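Local coordinates for protein putative pyridoxamine 5-phosphate-dependent dehydrase, Wbdk (Escherichia coli, PDB 2GMS) that catalyses removal of the C3'-hydroxyl group from GDP-4-keto-6-deoxy-D-mannose, a step in making the O-antigen sugar L-colitose, with a coenzyme B6 cofactor, at residues A[47-52]-A[201-206]; A[158-163]-A[173-178]. All coordinates share one frame; numbering follows the deposited sequence.

Contact 1 (A[47-52]-A[201-206]); sequences FGSKYA and VTDDEE
Y51 lays its ring along the backbone leaving strand 198-202, with the carbonyl O atoms of T202 and D203 at its edge and its OH reaching the side chain of E205, 3.6 Å from CG. A tyrosine suits this place because its long flat ring reaches along four residues, T202 to E205. Its CG stands beside the backbone N (chi1 -51°), turning the ring toward the start of helix 205-214. The backbone of Y51 belongs to a short antiparallel ladder. Y51 and T202 form a hydrogen-bonded pair, with Y51 N 3.0 Å from T202 O, and A52 faces V201 in the adjoining non-hydrogen-bonded pair, whose CA atoms come to the usual 4.4 Å. The A52 methyl meets V201 CG1 at 4.2 Å and fits against F43 and A44 of helix 34-47. Past the ladder, D203 OD1 accepts from K50 N at 2.6 Å, nearly along its C-O axis, while K50 CB lies 3.5 Å above one face of the Y51 ring, offset toward its rim. T202 OG1 accepts from D204 N in an ST turn and also bonds to L180 O; D204 N-caps helix 205-214 through I207 N. Just after helix 34-47, G48 takes a positive phi at which a CB would press on the preceding carbonyl O, as suits glycine. Within this chain, 51-55 is an outermost strand of the mixed sheet, next to 198-202, with V201 packed on F43 and Y51 stacked on Y208 of helix 205-214.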
ATOM      1  N   PHE A  47      24.024  -2.021  -2.969  1.00 22.64           N
ATOM      2  CA  PHE A  47      24.253  -1.982  -1.527  1.00 22.45           C
ATOM      3  C   PHE A  47      24.926  -3.214  -0.942  1.00 25.64           C
ATOM      4  O   PHE A  47      25.243  -3.244   0.237  1.00 30.92           O
ATOM      5  CB  PHE A  47      22.964  -1.609  -0.753  1.00 24.46           C
ATOM      6  CG  PHE A  47      22.440  -0.301  -1.255  1.00 27.15           C
ATOM      7  CD1 PHE A  47      21.353  -0.244  -2.134  1.00 23.08           C
ATOM      8  CD2 PHE A  47      23.092   0.872  -0.865  1.00 25.78           C
ATOM      9  CE1 PHE A  47      20.909   0.987  -2.619  1.00 25.70           C
ATOM     10  CE2 PHE A  47      22.668   2.109  -1.353  1.00 20.59           C
ATOM     11  CZ  PHE A  47      21.578   2.150  -2.229  1.00 19.41           C
ATOM     12  N   GLY A  48      25.107  -4.255  -1.755  1.00 23.08           N
ATOM     13  CA  GLY A  48      25.740  -5.461  -1.278  1.00 18.48           C
ATOM     14  C   GLY A  48      24.799  -6.409  -0.560  1.00 26.63           C
ATOM     15  O   GLY A  48      25.150  -7.051   0.428  1.00 37.40           O
ATOM     16  N   SER A  49      23.586  -6.529  -1.045  1.00 24.26           N
ATOM     17  CA  SER A  49      22.714  -7.473  -0.419  1.00 23.84           C
ATOM     18  C   SER A  49      22.458  -8.524  -1.472  1.00 20.39           C
ATOM     19  O   SER A  49      22.705  -8.299  -2.655  1.00 20.77           O
ATOM     20  CB  SER A  49      21.420  -6.840   0.075  1.00 21.68           C
ATOM     21  OG  SER A  49      21.612  -6.196   1.321  0.50 30.89           O
ATOM     22  N   LYS A  50      21.955  -9.664  -1.061  1.00 21.04           N
ATOM     23  CA  LYS A  50      21.671 -10.688  -2.041  1.00 28.29           C
ATOM     24  C   LYS A  50      20.372 -10.424  -2.785  1.00 14.63           C
ATOM     25  O   LYS A  50      20.285 -10.735  -3.973  1.00 22.92           O
ATOM     26  CB  LYS A  50      21.524 -12.066  -1.418  1.00 26.84           C
ATOM     27  CG  LYS A  50      22.804 -12.639  -0.855  1.00 53.20           C
ATOM     28  CD  LYS A  50      22.704 -14.148  -0.743  1.00100.00           C
ATOM     29  CE  LYS A  50      23.055 -14.687   0.641  1.00 97.18           C
ATOM     30  NZ  LYS A  50      24.212 -15.606   0.607  1.00100.00           N
ATOM     31  N   TYR A  51      19.367  -9.895  -2.072  1.00 20.23           N
ATOM     32  CA  TYR A  51      18.035  -9.671  -2.622  1.00 19.47           C
ATOM     33  C   TYR A  51      17.487  -8.304  -2.317  1.00 24.98           C
ATOM     34  O   TYR A  51      17.831  -7.729  -1.299  1.00 22.04           O
ATOM     35  CB  TYR A  51      17.033 -10.663  -1.984  1.00 20.38           C
ATOM     36  CG  TYR A  51      17.507 -12.088  -2.046  1.00 24.69           C
ATOM     37  CD1 TYR A  51      18.055 -12.717  -0.926  1.00 27.69           C
ATOM     38  CD2 TYR A  51      17.439 -12.792  -3.249  1.00 24.98           C
ATOM     39  CE1 TYR A  51      18.515 -14.032  -0.986  1.00 21.03           C
ATOM     40  CE2 TYR A  51      17.907 -14.103  -3.331  1.00 34.00           C
ATOM     41  CZ  TYR A  51      18.434 -14.728  -2.195  1.00 33.19           C
ATOM     42  OH  TYR A  51      18.881 -16.026  -2.266  1.00 37.92           O
ATOM     43  N   ALA A  52      16.604  -7.831  -3.193  1.00 21.02           N
ATOM     44  CA  ALA A  52      15.917  -6.556  -3.031  1.00 18.30           C
ATOM     45  C   ALA A  52      14.478  -6.718  -3.536  1.00 34.63           C
ATOM     46  O   ALA A  52      14.238  -7.383  -4.546  1.00 25.17           O
ATOM     47  CB  ALA A  52      16.610  -5.417  -3.796  1.00 19.17           C
ATOM     48  N   VAL A 201      15.744  -4.844   1.555  1.00 21.96           N
ATOM     49  CA  VAL A 201      16.864  -5.681   1.163  1.00 27.08           C
ATOM     50  C   VAL A 201      16.992  -6.774   2.221  1.00 23.73           C
ATOM     51  O   VAL A 201      16.559  -6.600   3.370  1.00 22.48           O
ATOM     52  CB  VAL A 201      18.195  -4.953   0.943  1.00 18.39           C
ATOM     53  CG1 VAL A 201      18.097  -3.918  -0.167  1.00 16.53           C
ATOM     54  CG2 VAL A 201      18.718  -4.333   2.241  1.00 18.81           C
ATOM     55  N   THR A 202      17.563  -7.902   1.834  1.00 19.25           N
ATOM     56  CA  THR A 202      17.779  -9.008   2.752  1.00 19.78           C
ATOM     57  C   THR A 202      18.764  -9.991   2.142  1.00 19.78           C
ATOM     58  O   THR A 202      18.958 -10.025   0.926  1.00 21.55           O
ATOM     59  CB  THR A 202      16.453  -9.735   3.144  1.00 20.21           C
ATOM     60  OG1 THR A 202      16.687 -10.642   4.199  1.00 21.98           O
ATOM     61  CG2 THR A 202      15.815 -10.467   1.960  1.00 19.40           C
ATOM     62  N   ASP A 203      19.396 -10.790   2.986  1.00 22.64           N
ATOM     63  CA  ASP A 203      20.283 -11.827   2.527  1.00 21.56           C
ATOM     64  C   ASP A 203      19.636 -13.192   2.762  1.00 31.04           C
ATOM     65  O   ASP A 203      20.163 -14.208   2.353  1.00 24.68           O
ATOM     66  CB  ASP A 203      21.667 -11.744   3.162  1.00 23.61           C
ATOM     67  CG  ASP A 203      22.456 -10.578   2.613  1.00 26.63           C
ATOM     68  OD1 ASP A 203      22.412 -10.199   1.454  1.00 37.69           O
ATOM     69  OD2 ASP A 203      23.187  -9.997   3.515  1.00 44.34           O
ATOM     70  N   ASP A 204      18.467 -13.196   3.406  1.00 23.08           N
ATOM     71  CA  ASP A 204      17.739 -14.407   3.709  1.00 18.15           C
ATOM     72  C   ASP A 204      16.784 -14.831   2.589  1.00 30.13           C
ATOM     73  O   ASP A 204      15.846 -14.127   2.244  1.00 25.53           O
ATOM     74  CB  ASP A 204      16.959 -14.215   5.007  1.00 21.17           C
ATOM     75  CG  ASP A 204      16.541 -15.536   5.589  1.00 30.09           C
ATOM     76  OD1 ASP A 204      17.058 -16.015   6.565  1.00 44.04           O
ATOM     77  OD2 ASP A 204      15.591 -16.133   4.932  1.00 31.49           O
ATOM     78  N   GLU A 205      17.003 -16.018   2.027  1.00 20.75           N
ATOM     79  CA  GLU A 205      16.175 -16.498   0.938  1.00 19.18           C
ATOM     80  C   GLU A 205      14.743 -16.759   1.305  1.00 22.50           C
ATOM     81  O   GLU A 205      13.829 -16.503   0.517  1.00 26.12           O
ATOM     82  CB  GLU A 205      16.748 -17.770   0.301  1.00 17.35           C
ATOM     83  CG  GLU A 205      16.161 -17.985  -1.094  1.00 23.17           C
ATOM     84  CD  GLU A 205      16.717 -19.233  -1.702  1.00 65.86           C
ATOM     85  OE1 GLU A 205      17.422 -20.007  -1.072  1.00 66.07           O
ATOM     86  OE2 GLU A 205      16.402 -19.394  -2.967  1.00 48.04           O
ATOM     87  N   GLU A 206      14.553 -17.308   2.485  1.00 21.58           N
ATOM     88  CA  GLU A 206      13.203 -17.588   2.877  1.00 19.25           C
ATOM     89  C   GLU A 206      12.404 -16.321   2.981  1.00 20.62           C
ATOM     90  O   GLU A 206      11.284 -16.273   2.516  1.00 24.10           O
ATOM     91  CB  GLU A 206      13.119 -18.333   4.202  1.00 23.53           C
ATOM     92  CG  GLU A 206      11.649 -18.613   4.570  1.00 25.20           C
ATOM     93  CD  GLU A 206      11.561 -19.272   5.906  1.00 23.52           C
ATOM     94  OE1 GLU A 206      12.485 -19.297   6.694  1.00 34.55           O
ATOM     95  OE2 GLU A 206      10.400 -19.814   6.144  1.00 29.21           O
TER

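Contact 2 (A[158-163]-A[173-178]); sequences LLEDNC and KCAGTF. With P0P ([4-(dihydroxymethyl)-5-hydroxy-6-methylpyridin-3-yl]methyl dihydrogen phosphate), chain D.
With chi1 at -70° and chi2 at 180°, the E160 side chain extends from strand 157-161 and delivers its carboxylate to the turn that follows strand 173-174. OE1 accepts from G176 N at 2.7 Å, a bond that arrives from above the carboxylate plane, and OE2 takes a weak bond from F178 N at 2.8 Å. G179 N and the N136 amide also bond to this buried carboxylate, so an acidic residue here answers several N-H groups at once. OE2 lies at the edge of the F178 ring, near its plane, and 3.2 Å from F178 CB. The peptides it meets belong to a type II beta turn from C174 to T177, in which G176 adopts the positive phi that suits glycine. C174 O receives both T177 N and T177 OG1, the hydroxyl at 2.5 Å in the carbonyl plane, so the threonine hydroxyl adds a second bond to the turn's own. On the same side of the strand, N162 packs its amide against A175, with OD1 3.5 Å from CB of that residue, and OD1 is held by N136. D161 points the other way, toward the cofactor: OD2 lies 2.8 Å from N1 of the hydrated pyridoxal phosphate, as in the aspartate aminotransferase fold, and T93 and N62 also bond to OD2. D161 OD1 accepts from C163 N, an Asx turn; C163 CB lies 3.6 Å from the same ring nitrogen.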
ATOM      1  N   LEU A 158      17.786  -7.992  14.482  1.00 20.72           N
ATOM      2  CA  LEU A 158      18.123  -6.616  14.263  1.00 18.79           C
ATOM      3  C   LEU A 158      17.495  -6.187  12.959  1.00 20.47           C
ATOM      4  O   LEU A 158      17.661  -6.860  11.942  1.00 22.83           O
ATOM      5  CB  LEU A 158      19.631  -6.437  14.113  1.00 20.38           C
ATOM      6  CG  LEU A 158      19.987  -4.986  13.762  1.00 31.22           C
ATOM      7  CD1 LEU A 158      19.679  -4.065  14.934  1.00 26.46           C
ATOM      8  CD2 LEU A 158      21.477  -4.881  13.453  1.00 30.42           C
ATOM      9  N   LEU A 159      16.773  -5.080  13.004  1.00 21.63           N
ATOM     10  CA  LEU A 159      16.155  -4.556  11.810  1.00 25.41           C
ATOM     11  C   LEU A 159      16.593  -3.121  11.597  1.00 20.69           C
ATOM     12  O   LEU A 159      17.017  -2.444  12.541  1.00 20.65           O
ATOM     13  CB  LEU A 159      14.625  -4.629  11.869  1.00 21.17           C
ATOM     14  CG  LEU A 159      14.124  -6.051  12.051  1.00 22.03           C
ATOM     15  CD1 LEU A 159      12.658  -5.950  12.410  1.00 19.02           C
ATOM     16  CD2 LEU A 159      14.268  -6.837  10.737  1.00 19.59           C
ATOM     17  N   GLU A 160      16.462  -2.661  10.348  1.00 20.71           N
ATOM     18  CA  GLU A 160      16.803  -1.294  10.004  1.00 19.66           C
ATOM     19  C   GLU A 160      15.782  -0.564   9.153  1.00 15.94           C
ATOM     20  O   GLU A 160      15.374  -1.027   8.090  1.00 18.64           O
ATOM     21  CB  GLU A 160      18.110  -1.185   9.191  1.00 22.98           C
ATOM     22  CG  GLU A 160      19.419  -1.500   9.926  1.00 19.93           C
ATOM     23  CD  GLU A 160      20.581  -1.352   8.995  1.00 21.00           C
ATOM     24  OE1 GLU A 160      21.046  -0.253   8.714  1.00 23.56           O
ATOM     25  OE2 GLU A 160      20.996  -2.488   8.486  1.00 20.77           O
ATOM     26  N   ASP A 161      15.413   0.623   9.612  1.00 15.59           N
ATOM     27  CA  ASP A 161      14.597   1.501   8.812  1.00 17.94           C
ATOM     28  C   ASP A 161      15.669   2.455   8.259  1.00 19.38           C
ATOM     29  O   ASP A 161      16.209   3.290   8.997  1.00 21.98           O
ATOM     30  CB  ASP A 161      13.524   2.270   9.608  1.00 13.55           C
ATOM     31  CG  ASP A 161      12.805   3.304   8.783  1.00 26.99           C
ATOM     32  OD1 ASP A 161      13.303   3.828   7.784  1.00 22.84           O
ATOM     33  OD2 ASP A 161      11.593   3.598   9.241  1.00 26.14           O
ATOM     34  N   ASN A 162      16.027   2.274   6.979  1.00 18.57           N
ATOM     35  CA  ASN A 162      17.056   3.079   6.328  1.00 16.78           C
ATOM     36  C   ASN A 162      16.471   4.080   5.323  1.00 16.38           C
ATOM     37  O   ASN A 162      17.149   4.484   4.367  1.00 18.05           O
ATOM     38  CB  ASN A 162      18.094   2.182   5.607  1.00 19.86           C
ATOM     39  CG  ASN A 162      19.424   2.891   5.420  1.00 18.79           C
ATOM     40  OD1 ASN A 162      19.905   3.504   6.372  1.00 23.03           O
ATOM     41  ND2 ASN A 162      20.007   2.823   4.218  1.00 17.64           N
ATOM     42  N   CYS A 163      15.222   4.475   5.576  1.00 16.61           N
ATOM     43  CA  CYS A 163      14.501   5.411   4.729  1.00 16.54           C
ATOM     44  C   CYS A 163      15.126   6.792   4.574  1.00 21.20           C
ATOM     45  O   CYS A 163      14.780   7.501   3.645  1.00 18.28           O
ATOM     46  CB  CYS A 163      12.995   5.484   5.039  1.00 14.21           C
ATOM     47  SG  CYS A 163      12.212   3.915   4.598  1.00 19.08           S
ATOM     48  N   LYS A 173      30.616  -0.898   5.402  1.00 29.62           N
ATOM     49  CA  LYS A 173      29.424  -1.653   5.065  1.00 25.88           C
ATOM     50  C   LYS A 173      28.247  -0.714   4.935  1.00 25.79           C
ATOM     51  O   LYS A 173      28.119   0.236   5.701  1.00 25.84           O
ATOM     52  CB  LYS A 173      29.167  -2.739   6.095  1.00 28.37           C
ATOM     53  CG  LYS A 173      28.088  -3.718   5.692  1.00 21.32           C
ATOM     54  CD  LYS A 173      27.948  -4.859   6.696  1.00 30.15           C
ATOM     55  CE  LYS A 173      26.830  -5.851   6.337  1.00 19.67           C
ATOM     56  NZ  LYS A 173      26.778  -6.233   4.907  1.00 42.31           N
ATOM     57  N   CYS A 174      27.413  -0.978   3.949  1.00 26.85           N
ATOM     58  CA  CYS A 174      26.274  -0.120   3.686  1.00 26.51           C
ATOM     59  C   CYS A 174      25.162  -0.239   4.687  1.00 33.16           C
ATOM     60  O   CYS A 174      24.693  -1.342   4.955  1.00 24.17           O
ATOM     61  CB  CYS A 174      25.619  -0.446   2.340  1.00 21.71           C
ATOM     62  SG  CYS A 174      26.583   0.131   0.939  1.00 27.20           S
ATOM     63  N   ALA A 175      24.705   0.921   5.161  1.00 22.94           N
ATOM     64  CA  ALA A 175      23.577   0.977   6.064  1.00 19.41           C
ATOM     65  C   ALA A 175      22.393   0.329   5.330  1.00 18.45           C
ATOM     66  O   ALA A 175      22.221   0.517   4.129  1.00 21.50           O
ATOM     67  CB  ALA A 175      23.262   2.454   6.365  1.00 17.18           C
ATOM     68  N   GLY A 176      21.586  -0.444   6.034  1.00 24.99           N
ATOM     69  CA  GLY A 176      20.421  -1.127   5.491  1.00 18.19           C
ATOM     70  C   GLY A 176      20.712  -2.610   5.328  1.00 20.17           C
ATOM     71  O   GLY A 176      19.794  -3.423   5.202  1.00 24.67           O
ATOM     72  N   THR A 177      22.013  -2.936   5.354  1.00 21.42           N
ATOM     73  CA  THR A 177      22.481  -4.308   5.157  1.00 22.36           C
ATOM     74  C   THR A 177      22.928  -4.971   6.418  1.00 17.52           C
ATOM     75  O   THR A 177      23.287  -6.141   6.390  1.00 22.83           O
ATOM     76  CB  THR A 177      23.617  -4.461   4.104  1.00 18.57           C
ATOM     77  OG1 THR A 177      24.784  -3.820   4.579  1.00 22.85           O
ATOM     78  CG2 THR A 177      23.207  -3.848   2.779  1.00 17.72           C
ATOM     79  N   PHE A 178      22.928  -4.219   7.498  1.00 19.78           N
ATOM     80  CA  PHE A 178      23.346  -4.762   8.753  1.00 17.40           C
ATOM     81  C   PHE A 178      22.292  -5.672   9.360  1.00 31.36           C
ATOM     82  O   PHE A 178      22.610  -6.734   9.900  1.00 27.92           O
ATOM     83  CB  PHE A 178      23.710  -3.671   9.764  1.00 14.63           C
ATOM     84  CG  PHE A 178      24.954  -2.944   9.363  1.00 20.87           C
ATOM     85  CD1 PHE A 178      24.925  -1.830   8.522  1.00 22.04           C
ATOM     86  CD2 PHE A 178      26.199  -3.381   9.814  1.00 26.54           C
ATOM     87  CE1 PHE A 178      26.100  -1.156   8.165  1.00 22.66           C
ATOM     88  CE2 PHE A 178      27.380  -2.717   9.466  1.00 21.68           C
ATOM     89  CZ  PHE A 178      27.334  -1.596   8.641  1.00 24.18           C
TER
HETATM   90  O3  P0P D 400      11.856   9.073   7.218  1.00 21.71           O
HETATM   91  N1  P0P D 400      10.674   5.766   7.764  1.00 20.16           N
HETATM   92  C2  P0P D 400      11.369   6.875   7.923  1.00 20.97           C
HETATM   93  C2A P0P D 400      12.411   6.986   9.009  1.00 17.81           C
HETATM   94  C3  P0P D 400      11.151   7.937   7.090  1.00 23.36           C
HETATM   95  C4  P0P D 400      10.193   7.823   6.084  1.00 25.28           C
HETATM   96  C4A P0P D 400       9.991   8.989   5.144  1.00 37.67           C
HETATM   97  O4A P0P D 400      11.101   9.848   5.223  1.00 33.07           O
HETATM   98  O4B P0P D 400       8.836   9.700   5.469  1.00 49.92           O
HETATM   99  C5  P0P D 400       9.393   6.663   5.965  1.00 16.83           C
HETATM  100  C6  P0P D 400       9.734   5.642   6.816  1.00 16.60           C
HETATM  101  C5A P0P D 400       8.565   6.643   4.882  1.00 21.29           C
HETATM  102  O4P P0P D 400       8.875   6.440   3.578  1.00 26.52           O
HETATM  103  P   P0P D 400       7.689   6.845   2.586  1.00 17.81           P
HETATM  104  O1P P0P D 400       7.480   8.299   2.758  1.00 18.73           O
HETATM  105  O2P P0P D 400       8.268   6.535   1.113  1.00 20.21           O
HETATM  106  O3P P0P D 400       6.328   6.026   2.847  1.00 17.95           O

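In the fold
Contacts 1 and 2 have centres about 11 Å apart and reach the same mixed sheet, where strand 181-185 lies between 198-202 and 157-161. The chain enters contact 1 at 47-52, makes all of contact 2, and only then returns through 201-206. They touch directly: S49 OG is 3.2 Å from T177 CG2, and V201 CG2 is 3.3 Å from G176 O, so the 174-177 turn packs against V201 and the loop leading into strand 51-55. Their distances from the cofactor differ. Contact 2 holds D161 and C163 of its pocket, which S59 of the same chain and N250 of the second subunit help complete, whereas the V201 side chain in contact 1 is about 12 Å from that of S185, which is hydrogen-bonded to the cofactor.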